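Side-chain contacts in Low molecular weight protein-tyrosine-phosphatase ptpA (Staphylococcus aureus, PDB 3ROF), which removes phosphate from tyrosine residues of proteins and is probably secreted as an effector that counteracts host defences during infection: residues Ser20-Ala25 against Asn130-Val135; Ala25-Arg30 against Ile39-Arg44; Asn64-Pro69 against Gly134-Val139. All coordinates share one frame; numbering follows the deposited sequence. Where two conformers were deposited one is given.

Contact 1 (Ser20-Ala25 against Asn130-Val135); sequences SPMAEA and NNFEGV
Met22 bridges two helices here by pushing its thioether tail into the first turn of helix 132-153, where Phe132 and Val135 receive it. The other side of the contact is best read in sequence order, since it is a helix start as well as a packing surface. Asn130, with its positive phi, leaves the short helix 126-129, and Asn131 then forms the centre of an inverse gamma turn. Asn131 is also the N-cap of the new helix: its OD1 accepts from Gly134 N at 3.0 Å. The donor stands 60° out of the side-chain carbonyl plane, so this capping bond comes in over the amide rather than along a lone pair. Phe132 follows, offering Met22 a ring edge and a backbone oxygen rather than a ring face. Met22 CE lies near the plane of the ring, 4.0 Å from Phe132 CD1. It is nearer still to Phe132 O, at 3.5 Å. Val135, one turn later, meets the tail mainly through CG1, which is 3.8 Å from Met22 SD; Val135 CG1 and CB both also touch Met22 CE. Met22 can reach this far because its chain leaves the helix with CG anti to the backbone N (chi1 -166°), stays extended, and bends only at chi3 (-61°), which swings CE up to Phe132. All three residues are buried, and the contact is apolar apart from the carbonyl. Around it, helix 57-65 adds Thr59 against both Met22 and Phe132, with Ile62 against Phe132, while Ser20 and Ala23, on other sides of helix 19-33, lean on Phe11 of strand 7-13.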
loop_
_atom_site.group_PDB
_atom_site.type_symbol
_atom_site.label_atom_id
_atom_site.label_comp_id
_atom_site.label_asym_id
_atom_site.label_seq_id
_atom_site.Cartn_x
_atom_site.Cartn_y
_atom_site.Cartn_z
ATOM N N SER A 20 2.131 -2.598 4.071
ATOM C CA SER A 20 1.097 -2.423 3.069
ATOM C C SER A 20 -0.307 -2.735 3.592
ATOM O O SER A 20 -1.233 -2.070 3.156
ATOM C CB SER A 20 1.417 -3.146 1.760
ATOM O OG SER A 20 1.487 -4.561 1.882
ATOM N N PRO A 21 -0.518 -3.692 4.525
ATOM C CA PRO A 21 -1.870 -3.820 5.050
ATOM C C PRO A 21 -2.280 -2.568 5.824
ATOM O O PRO A 21 -3.439 -2.149 5.786
ATOM C CB PRO A 21 -1.794 -5.061 5.975
ATOM C CG PRO A 21 -0.664 -5.857 5.401
ATOM C CD PRO A 21 0.356 -4.801 4.985
ATOM N N MET A 22 -1.342 -1.997 6.587
ATOM C CA MET A 22 -1.688 -0.808 7.325
ATOM C C MET A 22 -2.140 0.313 6.375
ATOM O O MET A 22 -3.159 0.982 6.594
ATOM C CB MET A 22 -0.509 -0.322 8.187
ATOM C CG MET A 22 -0.967 0.681 9.182
ATOM S SD MET A 22 0.342 1.593 10.037
ATOM C CE MET A 22 1.228 0.282 10.869
ATOM N N ALA A 23 -1.347 0.531 5.322
ATOM C CA ALA A 23 -1.664 1.542 4.348
ATOM C C ALA A 23 -3.006 1.266 3.647
ATOM O O ALA A 23 -3.798 2.167 3.433
ATOM C CB ALA A 23 -0.542 1.689 3.332
ATOM N N GLU A 24 -3.232 -0.010 3.263
ATOM C CA GLU A 24 -4.468 -0.372 2.597
ATOM C C GLU A 24 -5.652 -0.005 3.463
ATOM O O GLU A 24 -6.631 0.578 2.988
ATOM C CB GLU A 24 -4.485 -1.874 2.287
ATOM C CG GLU A 24 -5.809 -2.363 1.792
ATOM C CD GLU A 24 -5.920 -3.857 1.590
ATOM O OE1 GLU A 24 -4.949 -4.608 1.756
ATOM O OE2 GLU A 24 -7.073 -4.293 1.298
ATOM N N ALA A 25 -5.616 -0.409 4.740
ATOM C CA ALA A 25 -6.760 -0.185 5.611
ATOM C C ALA A 25 -7.004 1.316 5.834
ATOM O O ALA A 25 -8.141 1.775 5.832
ATOM C CB ALA A 25 -6.534 -0.889 6.928
ATOM N N ASN A 130 9.699 -2.782 15.102
ATOM C CA ASN A 130 8.529 -2.701 15.961
ATOM C C ASN A 130 7.928 -1.287 16.019
ATOM O O ASN A 130 7.064 -1.033 16.843
ATOM C CB ASN A 130 8.754 -3.222 17.387
ATOM C CG ASN A 130 7.515 -3.865 17.961
ATOM O OD1 ASN A 130 6.815 -4.615 17.277
ATOM N ND2 ASN A 130 7.235 -3.588 19.229
ATOM N N ASN A 131 8.341 -0.393 15.114
ATOM C CA ASN A 131 7.870 0.984 15.156
ATOM C C ASN A 131 6.599 1.158 14.307
ATOM O O ASN A 131 6.585 1.882 13.295
ATOM C CB ASN A 131 8.970 1.940 14.711
ATOM C CG ASN A 131 8.597 3.367 14.924
ATOM O OD1 ASN A 131 7.611 3.669 15.587
ATOM N ND2 ASN A 131 9.371 4.272 14.344
ATOM N N PHE A 132 5.521 0.517 14.732
ATOM C CA PHE A 132 4.286 0.594 13.978
ATOM C C PHE A 132 3.694 1.987 14.020
ATOM O O PHE A 132 3.072 2.408 13.031
ATOM C CB PHE A 132 3.319 -0.483 14.496
ATOM C CG PHE A 132 3.748 -1.852 14.100
ATOM C CD1 PHE A 132 3.328 -2.417 12.911
ATOM C CD2 PHE A 132 4.623 -2.591 14.899
ATOM C CE1 PHE A 132 3.755 -3.678 12.530
ATOM C CE2 PHE A 132 5.042 -3.872 14.504
ATOM C CZ PHE A 132 4.627 -4.400 13.299
ATOM N N GLU A 133 3.882 2.711 15.124
ATOM C CA GLU A 133 3.397 4.087 15.191
ATOM C C GLU A 133 4.070 4.978 14.163
ATOM O O GLU A 133 3.427 5.834 13.541
ATOM C CB GLU A 133 3.550 4.653 16.599
ATOM C CG GLU A 133 2.884 6.001 16.724
ATOM C CD GLU A 133 2.920 6.532 18.138
ATOM O OE1 GLU A 133 3.019 5.693 19.067
ATOM O OE2 GLU A 133 2.859 7.775 18.316
ATOM N N GLY A 134 5.366 4.780 13.957
ATOM C CA GLY A 134 6.075 5.557 12.965
ATOM C C GLY A 134 5.564 5.302 11.574
ATOM O O GLY A 134 5.452 6.207 10.743
ATOM N N VAL A 135 5.239 4.049 11.271
ATOM C CA VAL A 135 4.669 3.695 9.970
ATOM C C VAL A 135 3.312 4.361 9.784
ATOM O O VAL A 135 3.012 4.933 8.727
ATOM C CB VAL A 135 4.601 2.165 9.803
ATOM C CG1 VAL A 135 3.836 1.820 8.531
ATOM C CG2 VAL A 135 6.010 1.557 9.805
#

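Contact 2 (Ala25-Arg30 against Ile39-Arg44); sequences AIMRQR and IKVHSR. With PO4 (phosphate ion), chain D.
Val41 packs against Met27 and Arg28 where helix 19-33 lies over strand 39-45, the second strand of a beta-alpha-beta crossover whose first strand is 7-13. Such units build the parallel sheet of the low molecular weight phosphatases, and this one shows how two successive helix residues can serve core and surface. Met27 does the apolar work: its CG meets Val41 CG2 at 3.7 Å, with CG1 slightly farther off. Arg28, the next residue, is worth following from its root. CB starts beside the same valine methyl, 4.5 Å from Val41 CG2. CG and CD continue extended until the bend at chi3 (-66°) turns the head group toward the strand backbone. NE gives its hydrogen to a water at 3.0 Å, which also accepts from Val41 N, so that one water joins helix side chain to strand amide. At the tip, NH2 comes edge-on to within 2.9 Å of Val41 O, but its strongest partner is Glu24, one turn back on the helix, with which it forms a salt bridge. Beyond Val41, His42 and Arg44 turn their polar ends to a phosphate ion, probably from the crystallisation liquor and away from the active site. His42 is hydrogen-bonded at NE2 to Asp8 and donates through ND1 to the ion, which would favour a charged imidazole. Arg44 holds the ion edge-on: NH1 donates to O3, and Arg44 NH2 donates to phosphate O2 at 3.0 Å with a weak second bond to O3. Phosphate O3 gathers the bonds: His42 ND1 donates to it at 2.6 Å, nearly straight at 168°, while Arg44 NH1 gives one N-H to that oxygen and the other to Ser43 O.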
loop_
_atom_site.group_PDB
_atom_site.type_symbol
_atom_site.label_atom_id
_atom_site.label_comp_id
_atom_site.label_asym_id
_atom_site.label_seq_id
_atom_site.Cartn_x
_atom_site.Cartn_y
_atom_site.Cartn_z
ATOM N N ALA A 25 -5.616 -0.409 4.740
ATOM C CA ALA A 25 -6.760 -0.185 5.611
ATOM C C ALA A 25 -7.004 1.316 5.834
ATOM O O ALA A 25 -8.141 1.775 5.832
ATOM C CB ALA A 25 -6.534 -0.889 6.928
ATOM N N ILE A 26 -5.931 2.067 6.069
ATOM C CA ILE A 26 -6.069 3.505 6.281
ATOM C C ILE A 26 -6.660 4.164 5.024
ATOM O O ILE A 26 -7.558 4.976 5.095
ATOM C CB ILE A 26 -4.711 4.142 6.662
ATOM C CG1 ILE A 26 -4.248 3.653 8.024
ATOM C CG2 ILE A 26 -4.792 5.670 6.568
ATOM C CD1 ILE A 26 -2.806 3.945 8.318
ATOM N N MET A 27 -6.102 3.826 3.858
ATOM C CA MET A 27 -6.550 4.388 2.594
ATOM C C MET A 27 -8.025 4.085 2.330
ATOM O O MET A 27 -8.802 4.979 1.958
ATOM C CB MET A 27 -5.680 3.825 1.460
ATOM C CG MET A 27 -5.980 4.351 0.072
ATOM S SD MET A 27 -5.318 6.008 -0.116
ATOM C CE MET A 27 -5.405 6.162 -1.910
ATOM N N ARG A 28 -8.413 2.815 2.553
ATOM C CA ARG A 28 -9.815 2.455 2.342
ATOM C C ARG A 28 -10.740 3.283 3.230
ATOM O O ARG A 28 -11.776 3.796 2.772
ATOM C CB ARG A 28 -10.018 0.963 2.609
ATOM C CG ARG A 28 -11.470 0.534 2.487
ATOM C CD ARG A 28 -11.629 -0.990 2.633
ATOM N NE ARG A 28 -10.976 -1.658 1.515
ATOM C CZ ARG A 28 -9.891 -2.424 1.587
ATOM N NH1 ARG A 28 -9.398 -2.807 2.745
ATOM N NH2 ARG A 28 -9.316 -2.814 0.470
ATOM N N GLN A 29 -10.395 3.424 4.505
ATOM C CA GLN A 29 -11.238 4.190 5.396
ATOM C C GLN A 29 -11.242 5.666 5.016
ATOM O O GLN A 29 -12.273 6.325 5.114
ATOM C CB GLN A 29 -10.790 3.990 6.845
ATOM C CG GLN A 29 -11.700 4.711 7.822
ATOM C CD GLN A 29 -13.116 4.116 7.846
ATOM O OE1 GLN A 29 -13.323 2.898 7.841
ATOM N NE2 GLN A 29 -14.105 5.000 7.903
ATOM N N ARG A 30 -10.086 6.193 4.602
ATOM C CA ARG A 30 -9.993 7.596 4.261
ATOM C C ARG A 30 -10.892 7.891 3.050
ATOM O O ARG A 30 -11.561 8.942 3.031
ATOM C CB ARG A 30 -8.532 7.994 3.995
ATOM C CG ARG A 30 -8.388 9.494 3.793
ATOM C CD ARG A 30 -8.903 10.239 4.994
ATOM N NE ARG A 30 -8.554 11.652 4.969
ATOM C CZ ARG A 30 -8.810 12.446 5.995
ATOM N NH1 ARG A 30 -9.489 11.980 7.028
ATOM N NH2 ARG A 30 -8.396 13.701 5.965
ATOM N N ILE A 39 -12.113 4.446 -6.265
ATOM C CA ILE A 39 -10.769 3.921 -6.024
ATOM C C ILE A 39 -10.875 2.670 -5.153
ATOM O O ILE A 39 -11.389 2.728 -4.027
ATOM C CB ILE A 39 -9.854 4.955 -5.356
ATOM C CG1 ILE A 39 -9.690 6.188 -6.247
ATOM C CG2 ILE A 39 -8.499 4.349 -5.057
ATOM C CD1 ILE A 39 -8.978 7.352 -5.566
ATOM N N LYS A 40 -10.387 1.551 -5.683
ATOM C CA LYS A 40 -10.347 0.278 -4.959
ATOM C C LYS A 40 -8.929 0.005 -4.495
ATOM O O LYS A 40 -7.991 0.233 -5.259
ATOM C CB LYS A 40 -10.809 -0.856 -5.862
ATOM C CG LYS A 40 -10.948 -2.168 -5.140
ATOM C CD LYS A 40 -11.527 -3.281 -6.011
ATOM C CE LYS A 40 -11.586 -4.597 -5.239
ATOM N NZ LYS A 40 -12.057 -5.738 -6.080
ATOM N N VAL A 41 -8.769 -0.379 -3.231
ATOM C CA VAL A 41 -7.457 -0.532 -2.634
ATOM C C VAL A 41 -7.114 -2.005 -2.462
ATOM O O VAL A 41 -7.995 -2.835 -2.143
ATOM C CB VAL A 41 -7.397 0.200 -1.288
ATOM C CG1 VAL A 41 -5.955 0.368 -0.844
ATOM C CG2 VAL A 41 -8.057 1.576 -1.355
ATOM N N HIS A 42 -5.831 -2.306 -2.667
ATOM C CA HIS A 42 -5.288 -3.658 -2.572
ATOM C C HIS A 42 -3.947 -3.606 -1.863
ATOM O O HIS A 42 -3.349 -2.534 -1.728
ATOM C CB HIS A 42 -5.032 -4.207 -3.975
ATOM C CG HIS A 42 -6.196 -4.109 -4.895
ATOM N ND1 HIS A 42 -7.008 -5.180 -5.218
ATOM C CD2 HIS A 42 -6.650 -3.071 -5.620
ATOM C CE1 HIS A 42 -7.922 -4.791 -6.092
ATOM N NE2 HIS A 42 -7.713 -3.522 -6.364
ATOM N N SER A 43 -3.400 -4.768 -1.537
ATOM C CA SER A 43 -2.023 -4.840 -1.097
ATOM C C SER A 43 -1.403 -6.180 -1.480
ATOM O O SER A 43 -2.108 -7.197 -1.605
ATOM C CB SER A 43 -1.907 -4.595 0.405
ATOM O OG SER A 43 -2.573 -5.589 1.162
ATOM N N ARG A 44 -0.073 -6.154 -1.620
ATOM C CA ARG A 44 0.698 -7.325 -1.959
ATOM C C ARG A 44 2.025 -7.251 -1.227
ATOM O O ARG A 44 2.498 -6.166 -0.869
ATOM C CB ARG A 44 0.983 -7.377 -3.464
ATOM C CG ARG A 44 -0.193 -7.505 -4.400
ATOM C CD ARG A 44 -0.881 -8.837 -4.238
ATOM N NE ARG A 44 -1.885 -9.101 -5.281
ATOM C CZ ARG A 44 -3.154 -8.755 -5.186
ATOM N NH1 ARG A 44 -3.596 -8.060 -4.140
ATOM N NH2 ARG A 44 -3.989 -9.053 -6.183
HETATM P P PO4 D . -7.444 -8.686 -4.553
HETATM O O1 PO4 D . -8.866 -8.230 -4.773
HETATM O O2 PO4 D . -6.960 -9.373 -5.791
HETATM O O3 PO4 D . -6.454 -7.550 -4.357
HETATM O O4 PO4 D . -7.321 -9.678 -3.421
HETATM O O HOH W 1 -11.021 -0.924 -1.432
#

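Contact 3 (Asn64-Pro69 against Gly134-Val139); sequences NKHNIP and GVYDMV
His66 and Tyr136 meet as an offset stack, two nearly parallel rings extended toward each other from a helix end and a helix side. Their planes differ by only 7° and their centroids are 4.2 Å apart. The offset places the phenol oxygen, not the middle of the six-membered ring, over the centre of the imidazole. In return His66 CD2 lies over the rim of the tyrosine ring, 3.4 Å from Tyr136 CZ. Lys65 CG lies over the rim of the opposite imidazole face, leaving His66 between an aliphatic chain and an aromatic ring. Tyr136 sets its CG anti to the backbone N (chi1 177°), which sends the ring away from its helix to meet the histidine.

The apolar part is smaller. Ile68 CD1 comes to the edge of the tyrosine, near its plane, 4.2 Å from Tyr136 CE1.

Backbone bonding shapes the histidine side: a Schellman motif ends helix 57-65, with Asn67 as the C-prime residue, Ile68 N bonded to Leu63 O and Asn67 N to Asn64 O, so the chain reverses just where His66 and Ile68 can flank one ring. This is a surface contact that ties the end of helix 57-65 to helix 132-153; Ile62 also touches Tyr136, and Ile68 continues inward to Ala25 and Ile26 of helix 19-33.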
loop_
_atom_site.group_PDB
_atom_site.type_symbol
_atom_site.label_atom_id
_atom_site.label_comp_id
_atom_site.label_asym_id
_atom_site.label_seq_id
_atom_site.Cartn_x
_atom_site.Cartn_y
_atom_site.Cartn_z
ATOM N N ASN A 64 -6.717 -1.117 15.185
ATOM C CA ASN A 64 -7.769 -1.199 16.206
ATOM C C ASN A 64 -7.805 0.078 17.053
ATOM O O ASN A 64 -8.865 0.581 17.385
ATOM C CB ASN A 64 -7.534 -2.395 17.118
ATOM C CG ASN A 64 -7.842 -3.735 16.439
ATOM O OD1 ASN A 64 -8.569 -3.784 15.444
ATOM N ND2 ASN A 64 -7.306 -4.818 16.985
ATOM N N LYS A 65 -6.637 0.608 17.400
ATOM C CA LYS A 65 -6.522 1.767 18.287
ATOM C C LYS A 65 -7.224 2.958 17.662
ATOM O O LYS A 65 -7.768 3.797 18.350
ATOM C CB LYS A 65 -5.043 2.127 18.492
ATOM C CG LYS A 65 -4.811 3.397 19.275
ATOM C CD LYS A 65 -3.324 3.629 19.502
ATOM C CE LYS A 65 -3.080 4.881 20.338
ATOM N NZ LYS A 65 -1.667 4.985 20.801
ATOM N N HIS A 66 -7.168 3.030 16.329
ATOM C CA HIS A 66 -7.729 4.159 15.571
ATOM C C HIS A 66 -9.071 3.826 14.891
ATOM O O HIS A 66 -9.562 4.581 14.048
ATOM C CB HIS A 66 -6.690 4.668 14.572
ATOM C CG HIS A 66 -5.476 5.228 15.222
ATOM N ND1 HIS A 66 -5.479 6.439 15.883
ATOM C CD2 HIS A 66 -4.219 4.749 15.321
ATOM C CE1 HIS A 66 -4.270 6.675 16.364
ATOM N NE2 HIS A 66 -3.494 5.654 16.044
ATOM N N ASN A 67 -9.654 2.690 15.268
ATOM C CA ASN A 67 -10.949 2.282 14.750
ATOM C C ASN A 67 -10.980 2.207 13.223
ATOM O O ASN A 67 -11.914 2.686 12.562
ATOM C CB ASN A 67 -12.027 3.234 15.255
ATOM C CG ASN A 67 -12.171 3.160 16.753
ATOM O OD1 ASN A 67 -12.329 2.081 17.304
ATOM N ND2 ASN A 67 -12.050 4.295 17.424
ATOM N N ILE A 68 -9.970 1.547 12.676
ATOM C CA ILE A 68 -9.850 1.367 11.236
ATOM C C ILE A 68 -10.067 -0.128 10.950
ATOM O O ILE A 68 -9.274 -0.953 11.374
ATOM C CB ILE A 68 -8.478 1.842 10.715
ATOM C CG1 ILE A 68 -8.265 3.313 11.059
ATOM C CG2 ILE A 68 -8.369 1.592 9.229
ATOM C CD1 ILE A 68 -6.839 3.760 10.818
ATOM N N PRO A 69 -11.117 -0.500 10.213
ATOM C CA PRO A 69 -11.342 -1.928 9.947
ATOM C C PRO A 69 -10.376 -2.543 8.954
ATOM O O PRO A 69 -9.848 -1.880 8.044
ATOM C CB PRO A 69 -12.774 -1.973 9.403
ATOM C CG PRO A 69 -13.040 -0.635 8.911
ATOM C CD PRO A 69 -12.162 0.347 9.625
ATOM N N GLY A 134 5.366 4.780 13.957
ATOM C CA GLY A 134 6.075 5.557 12.965
ATOM C C GLY A 134 5.564 5.302 11.574
ATOM O O GLY A 134 5.452 6.207 10.743
ATOM N N VAL A 135 5.239 4.049 11.271
ATOM C CA VAL A 135 4.669 3.695 9.970
ATOM C C VAL A 135 3.312 4.361 9.784
ATOM O O VAL A 135 3.012 4.933 8.727
ATOM C CB VAL A 135 4.601 2.165 9.803
ATOM C CG1 VAL A 135 3.836 1.820 8.531
ATOM C CG2 VAL A 135 6.010 1.557 9.805
ATOM N N TYR A 136 2.482 4.280 10.818
ATOM C CA TYR A 136 1.177 4.946 10.807
ATOM C C TYR A 136 1.346 6.423 10.492
ATOM O O TYR A 136 0.653 6.965 9.624
ATOM C CB TYR A 136 0.511 4.733 12.170
ATOM C CG TYR A 136 -0.814 5.425 12.342
ATOM C CD1 TYR A 136 -1.983 4.866 11.865
ATOM C CD2 TYR A 136 -0.882 6.636 12.991
ATOM C CE1 TYR A 136 -3.210 5.507 12.037
ATOM C CE2 TYR A 136 -2.083 7.302 13.165
ATOM C CZ TYR A 136 -3.237 6.728 12.700
ATOM O OH TYR A 136 -4.432 7.398 12.901
ATOM N N ASP A 137 2.259 7.108 11.181
ATOM C CA ASP A 137 2.467 8.526 10.959
ATOM C C ASP A 137 2.902 8.782 9.508
ATOM O O ASP A 137 2.458 9.747 8.888
ATOM C CB ASP A 137 3.510 9.083 11.923
ATOM C CG ASP A 137 3.065 9.092 13.359
ATOM O OD1 ASP A 137 1.898 8.923 13.668
ATOM O OD2 ASP A 137 3.949 9.305 14.231
ATOM N N MET A 138 3.754 7.909 8.958
ATOM C CA MET A 138 4.192 8.058 7.574
ATOM C C MET A 138 3.031 7.903 6.610
ATOM O O MET A 138 2.876 8.707 5.667
ATOM C CB MET A 138 5.296 7.052 7.255
ATOM C CG MET A 138 6.635 7.523 7.785
ATOM S SD MET A 138 7.890 6.248 7.575
ATOM C CE MET A 138 9.395 7.217 7.799
ATOM N N VAL A 139 2.172 6.902 6.809
ATOM C CA VAL A 139 1.006 6.776 5.937
ATOM C C VAL A 139 0.093 7.994 6.040
ATOM O O VAL A 139 -0.339 8.534 5.019
ATOM C CB VAL A 139 0.196 5.496 6.282
ATOM C CG1 VAL A 139 -1.067 5.430 5.412
ATOM C CG2 VAL A 139 1.041 4.258 6.052
#

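In the fold
Helix 19-33 follows the CX5R phosphate-binding loop that runs from Cys13, the probable nucleophile, to Arg19, and contacts 1 and 2 use successive parts of it, their centres 12 Å apart. They meet where Glu24 OE1 and Ser43 OG, 2.6 Å apart, form a probable hydrogen bond. Contacts 1 and 3 are closer, with centres 6 Å apart: both end on helix 132-153, where Met22 SD packs 3.5 Å from Tyr136 N. Contact 1 lies nearest the catalytic centre, the Val135 side chain being about 4 Å from that of Arg19. The Tyr136 side chain of contact 3 is about 10 Å from that of Arg19, and contact 2 binds its phosphate away from the active-site residues.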